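Local atomic coordinates of GlcNAc Inducible Gene 2, GIG2 (Candida albicans, PDB entry 6AKZ), a protein that binds a ferric ion through two histidines and an aspartate and is probably an oxygenase of the DUF1479 (Gig2-like) family within the cupin clan. Residues 125-130 and 177-182; 104-109 and 131-136; 211-216 and 285-290; 24-29 and 199-204. All coordinates share one frame; numbering follows the deposited sequence.

How the contacts relate
Contacts 1 and 2 form one cluster and contacts 3 and 4 another, on opposite sides of the chain's centre. Contact 1 lies at the edge of the main sheet, and the side chain of Trp127 is about 8 Å from the iron held by His192, Asp194 and His355. Contact 2, centred about 12 Å from contact 1, packs on strand 178-181 through Leu106 and Gln136; Gln136 NE2 joins the two by a probable hydrogen bond of 2.8 Å to Val130 O. Contacts 3 and 4, their centres about 9 Å apart, are joined by Trp201 of contact 4, whose NE1 probably hydrogen-bonds Met286 O of contact 3 (3.0 Å). The nearest atoms of contacts 1 and 4 are about 17 Å apart.

Contact 1 (125-130 and 177-182); sequences TSWYNV and RIRIRE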
# COMPACT_ATOMS: atom_id res chain seq x y z
N THR A 125 6.22 -0.25 21.69
CA THR A 125 6.06 -0.76 20.34
C THR A 125 6.69 0.12 19.24
O THR A 125 6.77 -0.33 18.10
CB THR A 125 4.60 -0.87 20.01
OG1 THR A 125 4.03 0.44 20.08
CG2 THR A 125 3.93 -1.76 21.01
N SER A 126 7.10 1.34 19.57
CA SER A 126 7.70 2.24 18.59
C SER A 126 6.66 2.91 17.69
O SER A 126 7.00 3.55 16.69
CB SER A 126 8.72 1.49 17.73
OG SER A 126 9.76 0.96 18.54
N TRP A 127 5.38 2.77 18.04
CA TRP A 127 4.29 3.36 17.26
C TRP A 127 3.54 4.39 18.09
O TRP A 127 3.19 4.12 19.24
CB TRP A 127 3.33 2.27 16.77
CG TRP A 127 3.98 1.25 15.89
CD1 TRP A 127 4.57 0.08 16.28
CD2 TRP A 127 4.12 1.31 14.46
NE1 TRP A 127 5.06 -0.59 15.18
CE2 TRP A 127 4.79 0.14 14.06
CE3 TRP A 127 3.73 2.24 13.49
CZ2 TRP A 127 5.09 -0.13 12.72
CZ3 TRP A 127 4.02 1.97 12.16
CH2 TRP A 127 4.70 0.80 11.79
N TYR A 128 3.29 5.56 17.52
CA TYR A 128 2.58 6.63 18.27
C TYR A 128 1.29 7.00 17.52
O TYR A 128 1.34 7.38 16.34
CB TYR A 128 3.50 7.83 18.36
CG TYR A 128 4.66 7.50 19.25
CD1 TYR A 128 5.82 6.89 18.74
CD2 TYR A 128 4.59 7.73 20.61
CE1 TYR A 128 6.85 6.51 19.60
CE2 TYR A 128 5.63 7.39 21.47
CZ TYR A 128 6.77 6.79 20.96
OH TYR A 128 7.79 6.44 21.79
N ASN A 129 0.14 6.89 18.19
CA ASN A 129 -1.17 7.03 17.56
C ASN A 129 -1.56 8.50 17.55
O ASN A 129 -2.52 8.90 18.23
CB ASN A 129 -2.21 6.15 18.28
CG ASN A 129 -1.99 4.67 18.01
OD1 ASN A 129 -0.94 4.27 17.57
ND2 ASN A 129 -3.00 3.88 18.22
N VAL A 130 -0.75 9.29 16.87
CA VAL A 130 -1.00 10.66 16.61
C VAL A 130 -1.30 10.72 15.09
O VAL A 130 -0.52 10.22 14.24
CB VAL A 130 0.14 11.59 17.07
CG1 VAL A 130 1.49 11.31 16.37
CG2 VAL A 130 -0.22 13.03 16.80
N ARG A 177 -0.18 7.03 11.33
CA ARG A 177 0.54 7.38 12.52
C ARG A 177 1.99 7.55 12.25
O ARG A 177 2.40 7.73 11.13
CB ARG A 177 0.24 6.39 13.58
CG ARG A 177 0.55 5.03 13.24
CD ARG A 177 -0.10 4.15 14.26
NE ARG A 177 0.20 2.76 13.95
CZ ARG A 177 0.09 1.76 14.84
NH1 ARG A 177 -0.31 1.99 16.11
NH2 ARG A 177 0.41 0.54 14.48
N ILE A 178 2.77 7.72 13.32
CA ILE A 178 4.19 7.87 13.23
C ILE A 178 4.89 6.69 13.95
O ILE A 178 4.33 6.01 14.78
CB ILE A 178 4.63 9.25 13.73
CG1 ILE A 178 4.46 9.39 15.22
CG2 ILE A 178 3.83 10.38 13.01
CD1 ILE A 178 5.11 10.65 15.79
N ARG A 179 6.13 6.44 13.53
CA ARG A 179 7.00 5.49 14.19
C ARG A 179 8.26 6.21 14.65
O ARG A 179 8.85 7.05 13.93
CB ARG A 179 7.34 4.34 13.26
CG ARG A 179 8.55 3.57 13.78
CD ARG A 179 8.82 2.36 12.95
NE ARG A 179 9.12 2.55 11.50
CZ ARG A 179 10.26 2.96 10.95
NH1 ARG A 179 11.23 3.49 11.68
NH2 ARG A 179 10.43 2.85 9.61
N ILE A 180 8.64 6.00 15.92
CA ILE A 180 9.91 6.50 16.40
C ILE A 180 10.54 5.30 17.09
O ILE A 180 10.13 4.97 18.21
CB ILE A 180 9.76 7.66 17.41
CG1 ILE A 180 9.02 8.83 16.76
CG2 ILE A 180 11.12 8.18 17.85
CD1 ILE A 180 8.66 9.95 17.71
N ARG A 181 11.44 4.59 16.38
CA ARG A 181 12.00 3.32 16.82
C ARG A 181 13.39 3.56 17.41
O ARG A 181 14.29 4.03 16.75
CB ARG A 181 12.10 2.34 15.71
CG ARG A 181 12.60 0.94 16.12
CD ARG A 181 12.39 -0.01 14.99
NE ARG A 181 13.00 -1.30 15.27
CZ ARG A 181 13.10 -2.28 14.39
NH1 ARG A 181 12.67 -2.16 13.14
NH2 ARG A 181 13.63 -3.43 14.77
N GLU A 182 13.50 3.34 18.73
CA GLU A 182 14.81 3.44 19.40
C GLU A 182 15.71 2.23 19.04
O GLU A 182 15.22 1.11 18.85
CB GLU A 182 14.65 3.55 20.93
CG GLU A 182 14.03 4.88 21.35
CD GLU A 182 14.86 6.09 21.01
OE1 GLU A 182 16.10 6.05 21.16
OE2 GLU A 182 14.30 7.12 20.55
O HOH W 1 10.05 5.60 20.82
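Trp127 and Arg179 face each other as a non-hydrogen-bonded pair where the short edge strand 127-128 closes the main sheet of this cupin-clan fold against strand 178-181. The next pair, Tyr128 and Ile178, is a hydrogen-bonded antiparallel one: Tyr128 N gives an almost straight bond to Ile178 O (3.0 Å), while the return bond from Ile178 N is weak. Ile180 N donates to Ser126 O (3.0 Å).

Arg177, just before its strand, reaches back along the edge. Its CB lies 3.1 Å from Tyr128 O, and its CG, set between the backbone N and the carbonyl carbon (chi1 58°), starts a chain extended as far as NE. CD passes beside Asn129 OD1, and NE comes 3.6 Å from Trp127 CE3. At the tip NH1 donates to Asn129 OD1 at 2.8 Å, the oxygen lying in the guanidinium plane, whereas NH2 rests over one face of the indole near its rim. Guanidinium and ring planes are only 21° apart, an arrangement an arginine can adopt because its charged end is flat. Arg179 CB lies over the opposite face, near the rim; its guanidinium is held by Ser367 and Tyr371, whose ring also meets the indole.

The other face of the sheet is apolar and meets helix 96-112. There Ile178 CG1 touches Tyr128 CB (3.6 Å) and branched Val130 at CG1 (3.7 Å), and Ile180 CB adjoins Tyr128 CE1. Tyr128 suits this buried place because its hydroxyl also bonds Asn123 N and a water, 2.6 Å from OH, that donates to Ile180 O.

Contact 2 (104-109 and 131-136); sequences NELVEF and FWSKPQ
Leu106 and Pro135 meet where helix 96-112 packs against the start of helix 134-140, whose first turn opens with a capping box formed by Ser133 and Gln136. No hydrogen bond crosses between the two segments.

The apolar contacts centre on the proline ring. Leu106 CG lies 3.8 Å from Pro135 CG, the two side chains running antiparallel alongside each other, and Glu105 CB touches the same ring carbon at 3.7 Å. Proline suits the first turn of a helix, where a missing N-H costs no helical bond, and its compact ring gives the neighbouring helix a smooth surface. Leucine adds reach: its CD2 passes Pro135 to lie 3.3 Å from Ser133 OG, and on the sheet side Leu106 also packs on Ile178. The extended Glu105 side chain brings OE1 beside Pro135 CG, while OE2 stays 5.0 Å from Lys134 NZ, too far for a salt bridge; the lysine pairs instead with Glu138.

The polar contacts lie within 131-136. Serine, short and able both to give and to accept, is well fitted to the N-cap. Its OG, placed between the backbone N and the carbonyl carbon (chi1 70°), accepts a weak bond from Gln136 N. In return Gln136 OE1 is gripped by two donors of Ser133, N at 3.1 Å and OG at 2.6 Å.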
# COMPACT_ATOMS: atom_id res chain seq x y z
N ASN A 104 10.91 17.30 16.31
CA ASN A 104 10.86 17.80 17.69
C ASN A 104 9.47 18.18 18.16
O ASN A 104 9.10 17.83 19.26
CB ASN A 104 11.82 18.95 17.87
CG ASN A 104 13.23 18.54 17.77
OD1 ASN A 104 13.65 17.47 18.23
ND2 ASN A 104 14.02 19.40 17.20
N GLU A 105 8.65 18.80 17.28
CA GLU A 105 7.25 19.06 17.58
C GLU A 105 6.43 17.81 17.79
O GLU A 105 5.60 17.81 18.68
CB GLU A 105 6.56 19.89 16.49
CG GLU A 105 7.17 21.28 16.37
CD GLU A 105 6.60 22.14 15.21
OE1 GLU A 105 6.34 21.66 14.06
OE2 GLU A 105 6.53 23.36 15.43
N LEU A 106 6.67 16.76 16.99
CA LEU A 106 5.97 15.47 17.26
C LEU A 106 6.28 14.87 18.63
O LEU A 106 5.43 14.27 19.30
CB LEU A 106 6.25 14.42 16.19
CG LEU A 106 5.67 14.76 14.80
CD1 LEU A 106 6.38 14.04 13.65
CD2 LEU A 106 4.20 14.44 14.79
N VAL A 107 7.56 14.92 18.98
CA VAL A 107 8.00 14.30 20.24
C VAL A 107 7.37 15.12 21.36
O VAL A 107 6.85 14.55 22.32
CB VAL A 107 9.52 14.34 20.36
CG1 VAL A 107 10.04 14.03 21.75
CG2 VAL A 107 10.13 13.39 19.36
N GLU A 108 7.46 16.45 21.28
CA GLU A 108 6.76 17.30 22.28
C GLU A 108 5.28 16.98 22.43
O GLU A 108 4.72 17.00 23.55
CB GLU A 108 6.93 18.75 21.94
CG GLU A 108 6.16 19.70 22.87
CD GLU A 108 6.49 21.15 22.58
OE1 GLU A 108 7.71 21.42 22.37
OE2 GLU A 108 5.53 21.99 22.57
N PHE A 109 4.59 16.84 21.29
CA PHE A 109 3.21 16.50 21.33
C PHE A 109 3.05 15.19 22.04
O PHE A 109 2.22 15.07 22.90
CB PHE A 109 2.62 16.37 19.88
CG PHE A 109 1.13 16.08 19.86
CD1 PHE A 109 0.65 14.80 20.06
CD2 PHE A 109 0.22 17.12 19.64
CE1 PHE A 109 -0.70 14.55 20.02
CE2 PHE A 109 -1.14 16.86 19.63
CZ PHE A 109 -1.59 15.57 19.85
N PHE A 131 -2.42 11.34 14.75
CA PHE A 131 -2.87 11.41 13.35
C PHE A 131 -2.94 12.80 12.73
O PHE A 131 -2.60 12.94 11.53
CB PHE A 131 -4.22 10.71 13.28
CG PHE A 131 -4.15 9.27 13.71
CD1 PHE A 131 -3.68 8.29 12.86
CD2 PHE A 131 -4.47 8.91 15.04
CE1 PHE A 131 -3.66 6.97 13.24
CE2 PHE A 131 -4.41 7.58 15.46
CZ PHE A 131 -4.00 6.59 14.55
N TRP A 132 -3.38 13.83 13.50
CA TRP A 132 -3.74 15.15 12.97
C TRP A 132 -2.86 16.32 13.47
O TRP A 132 -3.25 17.50 13.38
CB TRP A 132 -5.27 15.44 13.18
CG TRP A 132 -6.23 14.32 12.79
CD1 TRP A 132 -7.09 13.63 13.61
CD2 TRP A 132 -6.33 13.68 11.51
NE1 TRP A 132 -7.75 12.62 12.91
CE2 TRP A 132 -7.29 12.63 11.62
CE3 TRP A 132 -5.73 13.91 10.27
CZ2 TRP A 132 -7.66 11.83 10.56
CZ3 TRP A 132 -6.10 13.06 9.19
CH2 TRP A 132 -7.05 12.07 9.34
N SER A 133 -1.69 16.00 14.02
CA SER A 133 -0.83 17.05 14.57
C SER A 133 -0.41 18.04 13.52
O SER A 133 -0.42 17.74 12.30
CB SER A 133 0.44 16.38 15.20
OG SER A 133 1.30 15.84 14.22
N LYS A 134 0.00 19.24 13.94
CA LYS A 134 0.47 20.22 13.01
C LYS A 134 1.62 19.73 12.09
O LYS A 134 1.62 20.01 10.88
CB LYS A 134 0.91 21.50 13.75
CG LYS A 134 1.39 22.62 12.81
CD LYS A 134 2.20 23.64 13.62
CE LYS A 134 2.00 25.07 13.14
NZ LYS A 134 3.21 25.67 12.51
N PRO A 135 2.63 19.02 12.67
CA PRO A 135 3.68 18.60 11.74
C PRO A 135 3.16 17.63 10.66
O PRO A 135 3.66 17.68 9.51
CB PRO A 135 4.75 17.94 12.63
CG PRO A 135 4.31 18.19 14.07
CD PRO A 135 2.98 18.80 14.09
N GLN A 136 2.25 16.74 11.03
CA GLN A 136 1.59 15.88 10.08
C GLN A 136 0.82 16.60 8.97
O GLN A 136 1.02 16.34 7.75
CB GLN A 136 0.74 14.84 10.76
CG GLN A 136 1.55 13.76 11.44
CD GLN A 136 0.71 13.02 12.42
OE1 GLN A 136 0.17 13.61 13.40
NE2 GLN A 136 0.61 11.69 12.20

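Contact 3 (211-216 and 285-290); sequences KSIFEG and IMLRPF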
# COMPACT_ATOMS: atom_id res chain seq x y z
N LYS A 211 -6.13 -11.46 -13.44
CA LYS A 211 -6.57 -12.34 -14.51
C LYS A 211 -5.45 -12.89 -15.40
O LYS A 211 -5.44 -14.06 -15.69
CB LYS A 211 -7.54 -11.57 -15.39
CG LYS A 211 -8.25 -12.43 -16.44
CD LYS A 211 -9.57 -11.75 -16.79
CE LYS A 211 -10.50 -12.64 -17.58
NZ LYS A 211 -9.99 -12.72 -18.98
N SER A 212 -4.51 -12.04 -15.82
CA SER A 212 -3.39 -12.44 -16.71
C SER A 212 -2.58 -13.56 -16.07
O SER A 212 -2.19 -14.49 -16.75
CB SER A 212 -2.47 -11.26 -17.02
OG SER A 212 -3.07 -10.36 -17.94
N ILE A 213 -2.42 -13.51 -14.76
CA ILE A 213 -1.70 -14.56 -14.06
C ILE A 213 -2.52 -15.88 -14.06
O ILE A 213 -1.98 -16.95 -14.32
CB ILE A 213 -1.39 -14.10 -12.65
CG1 ILE A 213 -0.47 -12.86 -12.69
CG2 ILE A 213 -0.86 -15.25 -11.80
CD1 ILE A 213 -0.27 -12.27 -11.31
N PHE A 214 -3.79 -15.80 -13.76
CA PHE A 214 -4.64 -16.97 -13.71
C PHE A 214 -4.91 -17.60 -15.08
O PHE A 214 -5.46 -18.72 -15.16
CB PHE A 214 -5.94 -16.61 -13.08
CG PHE A 214 -5.81 -16.25 -11.61
CD1 PHE A 214 -5.07 -17.01 -10.76
CD2 PHE A 214 -6.45 -15.12 -11.12
CE1 PHE A 214 -5.02 -16.70 -9.38
CE2 PHE A 214 -6.40 -14.81 -9.80
CZ PHE A 214 -5.70 -15.58 -8.90
N GLU A 215 -4.57 -16.88 -16.14
CA GLU A 215 -4.71 -17.43 -17.49
C GLU A 215 -3.44 -18.00 -18.08
O GLU A 215 -3.48 -18.48 -19.20
CB GLU A 215 -5.19 -16.34 -18.42
CG GLU A 215 -6.63 -15.99 -18.17
CD GLU A 215 -7.12 -14.91 -19.11
OE1 GLU A 215 -6.27 -14.15 -19.62
OE2 GLU A 215 -8.36 -14.82 -19.29
N GLY A 216 -2.32 -17.90 -17.36
CA GLY A 216 -1.07 -18.43 -17.78
C GLY A 216 -0.19 -17.46 -18.50
O GLY A 216 0.75 -17.86 -19.13
N ILE A 285 2.99 -15.33 -5.79
CA ILE A 285 2.05 -15.28 -4.67
C ILE A 285 0.71 -15.77 -5.15
O ILE A 285 0.13 -16.63 -4.47
CB ILE A 285 1.96 -13.89 -4.04
CG1 ILE A 285 3.27 -13.66 -3.25
CG2 ILE A 285 0.81 -13.72 -3.06
CD1 ILE A 285 3.64 -12.23 -2.94
N MET A 286 0.21 -15.19 -6.24
CA MET A 286 -1.15 -15.54 -6.70
C MET A 286 -1.29 -16.99 -7.08
O MET A 286 -2.36 -17.53 -6.92
CB MET A 286 -1.65 -14.65 -7.82
CG MET A 286 -1.79 -13.18 -7.39
SD MET A 286 -2.64 -12.83 -5.81
CE MET A 286 -4.25 -13.54 -6.10
N LEU A 287 -0.27 -17.55 -7.69
CA LEU A 287 -0.28 -18.96 -8.04
C LEU A 287 0.13 -19.92 -6.96
O LEU A 287 -0.12 -21.14 -7.09
CB LEU A 287 0.59 -19.21 -9.28
CG LEU A 287 0.16 -18.53 -10.57
CD1 LEU A 287 1.11 -18.78 -11.71
CD2 LEU A 287 -1.21 -18.96 -11.01
N ARG A 288 0.74 -19.45 -5.89
CA ARG A 288 1.19 -20.35 -4.82
C ARG A 288 0.12 -21.33 -4.21
O ARG A 288 0.48 -22.48 -3.94
CB ARG A 288 1.94 -19.62 -3.75
CG ARG A 288 2.69 -20.51 -2.77
CD ARG A 288 3.77 -21.35 -3.38
NE ARG A 288 4.55 -22.01 -2.29
CZ ARG A 288 5.44 -22.98 -2.48
NH1 ARG A 288 5.65 -23.46 -3.68
NH2 ARG A 288 6.12 -23.44 -1.41
N PRO A 289 -1.15 -20.89 -4.03
CA PRO A 289 -2.18 -21.83 -3.56
C PRO A 289 -2.40 -22.99 -4.47
O PRO A 289 -2.83 -24.03 -3.98
CB PRO A 289 -3.44 -20.97 -3.38
CG PRO A 289 -2.89 -19.56 -3.22
CD PRO A 289 -1.71 -19.52 -4.15
N PHE A 290 -2.08 -22.85 -5.76
CA PHE A 290 -2.20 -23.90 -6.73
C PHE A 290 -0.92 -24.75 -6.88
O PHE A 290 -0.97 -25.86 -7.49
CB PHE A 290 -2.53 -23.33 -8.10
CG PHE A 290 -3.78 -22.48 -8.11
CD1 PHE A 290 -3.75 -21.11 -7.79
CD2 PHE A 290 -4.99 -23.05 -8.36
CE1 PHE A 290 -4.89 -20.37 -7.76
CE2 PHE A 290 -6.15 -22.29 -8.34
CZ PHE A 290 -6.10 -20.94 -8.06
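The closest backbone approaches between the two helix ends, Ile213 to Met286 and Phe214 to Leu287, are both 7.4 Å from CA to CA, a spacing bridged mainly by side chains. All five residues that meet are apolar and buried, and no hydrogen bond passes between the segments.

Ile213 uses its CG2 branch. With that methyl anti to the backbone N, it presses on Leu287 CG at 3.6 Å and also reaches Met286 CB at 4.1 Å, so one beta-branched methyl serves two neighbours on the facing helix. Leu287 presents its fork to it, CD1 and CD2 both lying close to the same CG2.

Phe214 works with one side of its ring. CZ meets the terminal methyl of Met286, CE, at 3.8 Å; methionine, unbranched and flexible, bends at chi2 (-47°) and chi3 (-60°) to bring this methyl round. Met286 O lies near the plane of the phenyl ring, at its edge, 3.7 Å from CE1, and accepts a hydrogen bond from Trp201 NE1. The same CE1 is 4.0 Å from Phe290 CE1, the two aromatic side chains crossing at about a right angle.

The helix carrying Phe214 finishes in a Schellman motif, with Gly216 taking the positive phi (94°) that glycine accepts easily. Around the contact, helix 32-56 packs on Leu287 through Val35, Ser38 and Trp39, helix 18-26 touches Phe214 and Phe290 through Leu26, and Trp201 of helix 199-202 lies against Phe214 and Pro289.

Contact 4 (24-29 and 199-204); sequences QRLIKS and ERWEDI
Arg25 grips the end of helix 199-202 with both terminal nitrogens of its guanidinium. NH2 donates to Trp201 O at 2.9 Å, coming in close to the line of that carbonyl (C=O...N 161°), though the N-H itself is bent from it (136°). NH1 donates to Glu202 O at 3.2 Å from above that carbonyl plane. Over one face of the same group sits Ile204 CD1, 3.4 Å above the plane and close to its centre, a methyl covering the flat cation. The arginine gets there by a bend at chi3 (81°) in an otherwise extended chain.

Beside it, Leu26 CD1 meets the indole of Trp201 at the edge, in the ring plane, 3.8 Å from its CD1. Carbonyls at the end of a short helix suit a long side chain with several N-H groups, and here they lie at a helix-to-helix junction: Asp203, the first residue beyond 199-202, is the N-cap of helix 204-208, its OD2 accepting from Tyr206 N.

Farther out, Glu202 turns its carboxylate to Arg18 and Tyr237. Phe312 meets the Trp201 ring edge-to-face, and Arg200 bonds the backbone oxygen of the iron ligand Asp194.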
# COMPACT_ATOMS: atom_id res chain seq x y z
N GLN A 24 -11.52 -23.17 -8.26
CA GLN A 24 -12.10 -23.51 -9.56
C GLN A 24 -12.74 -22.35 -10.27
O GLN A 24 -12.77 -22.38 -11.50
CB GLN A 24 -13.00 -24.74 -9.48
CG GLN A 24 -12.17 -26.01 -9.27
CD GLN A 24 -12.81 -27.00 -8.35
OE1 GLN A 24 -13.99 -26.88 -7.98
NE2 GLN A 24 -12.04 -27.99 -7.94
N ARG A 25 -13.15 -21.32 -9.53
CA ARG A 25 -13.51 -20.02 -10.16
C ARG A 25 -12.36 -19.31 -10.83
O ARG A 25 -12.49 -18.76 -11.92
CB ARG A 25 -14.14 -19.07 -9.14
CG ARG A 25 -14.97 -17.94 -9.75
CD ARG A 25 -15.36 -16.94 -8.69
NE ARG A 25 -14.22 -16.08 -8.49
CZ ARG A 25 -13.73 -15.64 -7.33
NH1 ARG A 25 -14.27 -15.95 -6.17
NH2 ARG A 25 -12.65 -14.84 -7.35
N LEU A 26 -11.20 -19.33 -10.19
CA LEU A 26 -10.02 -18.56 -10.64
C LEU A 26 -9.30 -19.08 -11.89
O LEU A 26 -8.92 -18.34 -12.76
CB LEU A 26 -9.06 -18.44 -9.46
CG LEU A 26 -9.56 -17.63 -8.27
CD1 LEU A 26 -8.64 -17.75 -7.07
CD2 LEU A 26 -9.74 -16.14 -8.63
N ILE A 27 -9.16 -20.38 -12.02
CA ILE A 27 -8.45 -20.95 -13.12
C ILE A 27 -9.44 -21.84 -13.88
O ILE A 27 -9.98 -22.75 -13.27
CB ILE A 27 -7.22 -21.72 -12.61
CG1 ILE A 27 -6.31 -20.71 -11.83
CG2 ILE A 27 -6.46 -22.35 -13.77
CD1 ILE A 27 -4.85 -21.14 -11.68
N LYS A 28 -9.65 -21.52 -15.15
CA LYS A 28 -10.55 -22.28 -16.06
C LYS A 28 -9.86 -23.57 -16.49
O LYS A 28 -8.69 -23.52 -16.87
CB LYS A 28 -10.80 -21.45 -17.34
CG LYS A 28 -11.49 -20.10 -17.16
CD LYS A 28 -12.81 -20.20 -16.43
CE LYS A 28 -13.44 -18.83 -16.15
NZ LYS A 28 -13.55 -18.51 -14.69
N SER A 29 -10.58 -24.71 -16.55
CA SER A 29 -9.99 -26.01 -16.93
C SER A 29 -9.14 -26.00 -18.17
O SER A 29 -8.09 -26.62 -18.24
CB SER A 29 -11.09 -27.07 -17.14
OG SER A 29 -11.39 -27.58 -15.87
N GLU A 199 -8.57 -11.64 0.22
CA GLU A 199 -9.32 -10.92 -0.81
C GLU A 199 -8.83 -10.97 -2.26
O GLU A 199 -9.65 -11.00 -3.19
CB GLU A 199 -9.49 -9.45 -0.39
CG GLU A 199 -10.65 -9.21 0.57
CD GLU A 199 -10.38 -9.76 1.96
OE1 GLU A 199 -9.27 -10.29 2.18
OE2 GLU A 199 -11.27 -9.67 2.82
N ARG A 200 -7.52 -10.97 -2.47
CA ARG A 200 -6.96 -10.97 -3.82
C ARG A 200 -7.48 -12.15 -4.63
O ARG A 200 -7.59 -12.06 -5.76
CB ARG A 200 -5.45 -10.98 -3.81
CG ARG A 200 -4.83 -9.72 -3.24
CD ARG A 200 -3.31 -9.69 -3.36
NE ARG A 200 -2.65 -8.47 -2.96
CZ ARG A 200 -2.51 -8.03 -1.72
NH1 ARG A 200 -2.98 -8.68 -0.71
NH2 ARG A 200 -1.86 -6.91 -1.50
N TRP A 201 -7.70 -13.26 -3.95
CA TRP A 201 -8.30 -14.44 -4.48
C TRP A 201 -9.81 -14.50 -4.35
O TRP A 201 -10.48 -14.79 -5.37
CB TRP A 201 -7.71 -15.65 -3.81
CG TRP A 201 -6.25 -15.89 -4.02
CD1 TRP A 201 -5.66 -16.50 -5.08
CD2 TRP A 201 -5.22 -15.56 -3.12
NE1 TRP A 201 -4.31 -16.59 -4.87
CE2 TRP A 201 -4.03 -16.04 -3.66
CE3 TRP A 201 -5.21 -14.97 -1.86
CZ2 TRP A 201 -2.81 -15.88 -3.00
CZ3 TRP A 201 -4.02 -14.88 -1.20
CH2 TRP A 201 -2.86 -15.30 -1.76
N GLU A 202 -10.34 -14.17 -3.20
CA GLU A 202 -11.75 -14.35 -2.93
C GLU A 202 -12.68 -13.33 -3.53
O GLU A 202 -13.78 -13.70 -3.93
CB GLU A 202 -12.01 -14.35 -1.44
CG GLU A 202 -13.38 -14.96 -1.09
CD GLU A 202 -13.70 -14.98 0.37
OE1 GLU A 202 -12.87 -14.55 1.23
OE2 GLU A 202 -14.84 -15.46 0.66
N ASP A 203 -12.33 -12.05 -3.49
CA ASP A 203 -13.21 -11.05 -4.07
C ASP A 203 -13.24 -11.13 -5.58
O ASP A 203 -12.21 -11.40 -6.25
CB ASP A 203 -12.77 -9.64 -3.58
CG ASP A 203 -13.66 -8.53 -4.16
OD1 ASP A 203 -14.92 -8.58 -3.93
OD2 ASP A 203 -13.12 -7.62 -4.86
N ILE A 204 -14.42 -10.92 -6.18
CA ILE A 204 -14.53 -10.95 -7.62
C ILE A 204 -13.68 -9.91 -8.37
O ILE A 204 -12.91 -10.26 -9.25
CB ILE A 204 -15.99 -10.80 -8.10
CG1 ILE A 204 -16.86 -11.97 -7.59
CG2 ILE A 204 -16.05 -10.71 -9.63
CD1 ILE A 204 -16.35 -13.33 -7.91